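Local atomic coordinates of ForH (PDB entry 6NKO), a protein that is of unknown function but probably takes part in formycin A biosynthesis and is related to the AICARFT/IMPCHase bienzyme of purine biosynthesis. Residues V27-N32 with S160-Y165. Sequence-based numbering, arbitrary orientation.
Sequences VSDKRN and SDPDDY
Pro-162 lies between two flat groups, the guanidinium of Arg-31 and the ring of Tyr-165. Its CB sits 4.0 Å above the centre of one guanidinium face. Its CA sits 3.4 Å above the centre of one face of the tyrosine ring. At the guanidinium edge is the carboxylate of Asp-163. Arg-31 NH1 gives OD1 of Asp-163 a hydrogen bond of 3.0 Å, within a salt bridge; NH2 adds a weak one. The guanidinium and carboxylate planes are turned 48° apart. A bend at chi3 (85°) brings the guanidinium back across the proline. The backbone of Asn-32 meets the edge of the Tyr-165 ring, with O 3.2 Å from CD2. Asn-32 ND2 donates to Pro-162 O at 2.9 Å, nearly straight (164°) but from above the carbonyl plane. A water bridges Tyr-165 OH (2.7 Å) to the backbone oxygens of Asp-29 and Arg-31. Asp-29 OD1 accepts from Arg-31 N, closing an Asx turn. Asp-161 turns OD2 to Lys-193, which also pairs with Asp-164. The contact joins the loops at the C-terminal ends of strands 22-26 and 157-159, either side of strand 114-117, each leading into a helix. The parallel sheet is Rossmann-like, order 3-2-1-4-5, consistent with the MGS-like fold.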
ATOM      1  N   VAL A  27      -2.795  -3.514   4.019  1.00 38.97           N
ATOM      2  CA  VAL A  27      -3.438  -2.786   5.107  1.00 40.87           C
ATOM      3  C   VAL A  27      -3.423  -3.637   6.368  1.00 39.76           C
ATOM      4  O   VAL A  27      -3.583  -4.863   6.312  1.00 52.74           O
ATOM      5  CB  VAL A  27      -4.878  -2.367   4.743  1.00 33.26           C
ATOM      6  CG1 VAL A  27      -4.866  -1.405   3.564  1.00 38.00           C
ATOM      7  CG2 VAL A  27      -5.738  -3.583   4.439  1.00 37.86           C
ATOM      8  N   SER A  28      -3.213  -2.979   7.507  1.00 48.26           N
ATOM      9  CA  SER A  28      -3.370  -3.601   8.815  1.00 47.94           C
ATOM     10  C   SER A  28      -4.753  -3.330   9.394  1.00 46.99           C
ATOM     11  O   SER A  28      -5.341  -4.206  10.037  1.00 45.43           O
ATOM     12  CB  SER A  28      -2.289  -3.094   9.773  1.00 54.87           C
ATOM     13  OG  SER A  28      -0.993  -3.324   9.247  1.00 54.22           O
ATOM     14  N   ASP A  29      -5.270  -2.123   9.178  1.00 41.20           N
ATOM     15  CA  ASP A  29      -6.657  -1.790   9.477  1.00 45.41           C
ATOM     16  C   ASP A  29      -7.517  -2.279   8.317  1.00 44.68           C
ATOM     17  O   ASP A  29      -7.455  -1.722   7.216  1.00 41.57           O
ATOM     18  CB  ASP A  29      -6.798  -0.284   9.690  1.00 34.70           C
ATOM     19  CG  ASP A  29      -8.229   0.146   9.953  1.00 36.97           C
ATOM     20  OD1 ASP A  29      -9.095  -0.724  10.178  1.00 45.01           O
ATOM     21  OD2 ASP A  29      -8.487   1.368   9.938  1.00 47.53           O
ATOM     22  N   LYS A  30      -8.318  -3.315   8.556  1.00 39.90           N
ATOM     23  CA  LYS A  30      -9.065  -3.976   7.492  1.00 40.85           C
ATOM     24  C   LYS A  30     -10.402  -3.316   7.186  1.00 48.38           C
ATOM     25  O   LYS A  30     -11.147  -3.833   6.347  1.00 38.55           O
ATOM     26  CB  LYS A  30      -9.301  -5.447   7.849  1.00 38.22           C
ATOM     27  CG  LYS A  30      -8.142  -6.104   8.566  1.00 45.65           C
ATOM     28  CD  LYS A  30      -7.176  -6.738   7.585  1.00 52.83           C
ATOM     29  CE  LYS A  30      -5.798  -6.889   8.201  1.00 42.22           C
ATOM     30  NZ  LYS A  30      -5.034  -7.982   7.552  1.00 63.19           N
ATOM     31  N   ARG A  31     -10.728  -2.200   7.833  1.00 40.45           N
ATOM     32  CA  ARG A  31     -12.033  -1.584   7.630  1.00 37.83           C
ATOM     33  C   ARG A  31     -12.183  -1.121   6.186  1.00 43.82           C
ATOM     34  O   ARG A  31     -11.305  -0.442   5.644  1.00 41.80           O
ATOM     35  CB  ARG A  31     -12.221  -0.410   8.592  1.00 44.30           C
ATOM     36  CG  ARG A  31     -13.366   0.523   8.220  1.00 43.90           C
ATOM     37  CD  ARG A  31     -13.854   1.313   9.428  1.00 47.61           C
ATOM     38  NE  ARG A  31     -13.065   2.523   9.640  1.00 43.49           N
ATOM     39  CZ  ARG A  31     -13.220   3.651   8.953  1.00 48.71           C
ATOM     40  NH1 ARG A  31     -14.143   3.734   8.004  1.00 48.34           N
ATOM     41  NH2 ARG A  31     -12.450   4.698   9.213  1.00 44.57           N
ATOM     42  N   ASN A  32     -13.298  -1.512   5.563  1.00 45.86           N
ATOM     43  CA  ASN A  32     -13.678  -1.173   4.192  1.00 38.49           C
ATOM     44  C   ASN A  32     -12.788  -1.820   3.138  1.00 39.82           C
ATOM     45  O   ASN A  32     -12.889  -1.464   1.956  1.00 38.13           O
ATOM     46  CB  ASN A  32     -13.696   0.342   3.956  1.00 34.47           C
ATOM     47  CG  ASN A  32     -14.699   1.058   4.830  1.00 43.66           C
ATOM     48  OD1 ASN A  32     -15.583   0.435   5.417  1.00 41.60           O
ATOM     49  ND2 ASN A  32     -14.570   2.377   4.921  1.00 39.45           N
ATOM     50  N   SER A 160      -4.723   5.405   2.049  1.00 36.44           N
ATOM     51  CA  SER A 160      -4.380   5.005   3.409  1.00 41.97           C
ATOM     52  C   SER A 160      -5.619   4.998   4.293  1.00 38.54           C
ATOM     53  O   SER A 160      -5.938   3.983   4.918  1.00 34.72           O
ATOM     54  CB  SER A 160      -3.318   5.939   4.000  1.00 42.40           C
ATOM     55  OG  SER A 160      -2.793   5.417   5.214  1.00 40.36           O
ATOM     56  N   ASP A 161      -6.311   6.128   4.349  1.00 35.50           N
ATOM     57  CA  ASP A 161      -7.501   6.272   5.181  1.00 39.63           C
ATOM     58  C   ASP A 161      -8.661   5.476   4.596  1.00 37.77           C
ATOM     59  O   ASP A 161      -9.073   5.743   3.459  1.00 40.08           O
ATOM     60  CB  ASP A 161      -7.871   7.752   5.297  1.00 41.33           C
ATOM     61  CG  ASP A 161      -8.955   8.012   6.330  1.00 47.50           C
ATOM     62  OD1 ASP A 161      -9.353   7.069   7.042  1.00 45.81           O
ATOM     63  OD2 ASP A 161      -9.405   9.172   6.434  1.00 54.06           O
ATOM     64  N   PRO A 162      -9.221   4.506   5.326  1.00 40.92           N
ATOM     65  CA  PRO A 162     -10.370   3.747   4.801  1.00 37.22           C
ATOM     66  C   PRO A 162     -11.593   4.600   4.484  1.00 43.05           C
ATOM     67  O   PRO A 162     -12.532   4.086   3.862  1.00 44.57           O
ATOM     68  CB  PRO A 162     -10.670   2.742   5.922  1.00 35.49           C
ATOM     69  CG  PRO A 162      -9.377   2.613   6.672  1.00 44.79           C
ATOM     70  CD  PRO A 162      -8.734   3.968   6.608  1.00 45.85           C
ATOM     71  N   ASP A 163     -11.619   5.871   4.886  1.00 46.17           N
ATOM     72  CA  ASP A 163     -12.719   6.754   4.524  1.00 40.50           C
ATOM     73  C   ASP A 163     -12.589   7.312   3.113  1.00 46.40           C
ATOM     74  O   ASP A 163     -13.530   7.947   2.624  1.00 41.13           O
ATOM     75  CB  ASP A 163     -12.821   7.907   5.527  1.00 49.39           C
ATOM     76  CG  ASP A 163     -13.318   7.454   6.886  1.00 54.32           C
ATOM     77  OD1 ASP A 163     -14.107   6.486   6.941  1.00 46.28           O
ATOM     78  OD2 ASP A 163     -12.915   8.061   7.900  1.00 69.05           O
ATOM     79  N   ASP A 164     -11.454   7.094   2.452  1.00 44.12           N
ATOM     80  CA  ASP A 164     -11.250   7.526   1.077  1.00 38.46           C
ATOM     81  C   ASP A 164     -11.532   6.425   0.063  1.00 35.65           C
ATOM     82  O   ASP A 164     -11.486   6.688  -1.142  1.00 47.55           O
ATOM     83  CB  ASP A 164      -9.814   8.034   0.888  1.00 40.68           C
ATOM     84  CG  ASP A 164      -9.497   9.235   1.759  1.00 50.07           C
ATOM     85  OD1 ASP A 164     -10.384  10.096   1.937  1.00 47.10           O
ATOM     86  OD2 ASP A 164      -8.358   9.321   2.263  1.00 49.80           O
ATOM     87  N   TYR A 165     -11.825   5.205   0.522  1.00 40.45           N
ATOM     88  CA  TYR A 165     -11.954   4.072  -0.392  1.00 43.10           C
ATOM     89  C   TYR A 165     -13.126   4.263  -1.345  1.00 42.39           C
ATOM     90  O   TYR A 165     -13.004   4.030  -2.554  1.00 41.66           O
ATOM     91  CB  TYR A 165     -12.130   2.768   0.392  1.00 33.74           C
ATOM     92  CG  TYR A 165     -10.922   2.293   1.173  1.00 40.15           C
ATOM     93  CD1 TYR A 165      -9.761   3.056   1.250  1.00 36.67           C
ATOM     94  CD2 TYR A 165     -10.950   1.074   1.840  1.00 34.05           C
ATOM     95  CE1 TYR A 165      -8.665   2.616   1.969  1.00 34.64           C
ATOM     96  CE2 TYR A 165      -9.860   0.627   2.560  1.00 37.07           C
ATOM     97  CZ  TYR A 165      -8.721   1.402   2.623  1.00 42.26           C
ATOM     98  OH  TYR A 165      -7.636   0.957   3.342  1.00 37.79           O
TER
HETATM   99  O   HOH W   1      -8.577  -0.863   5.075  1.00 34.55           O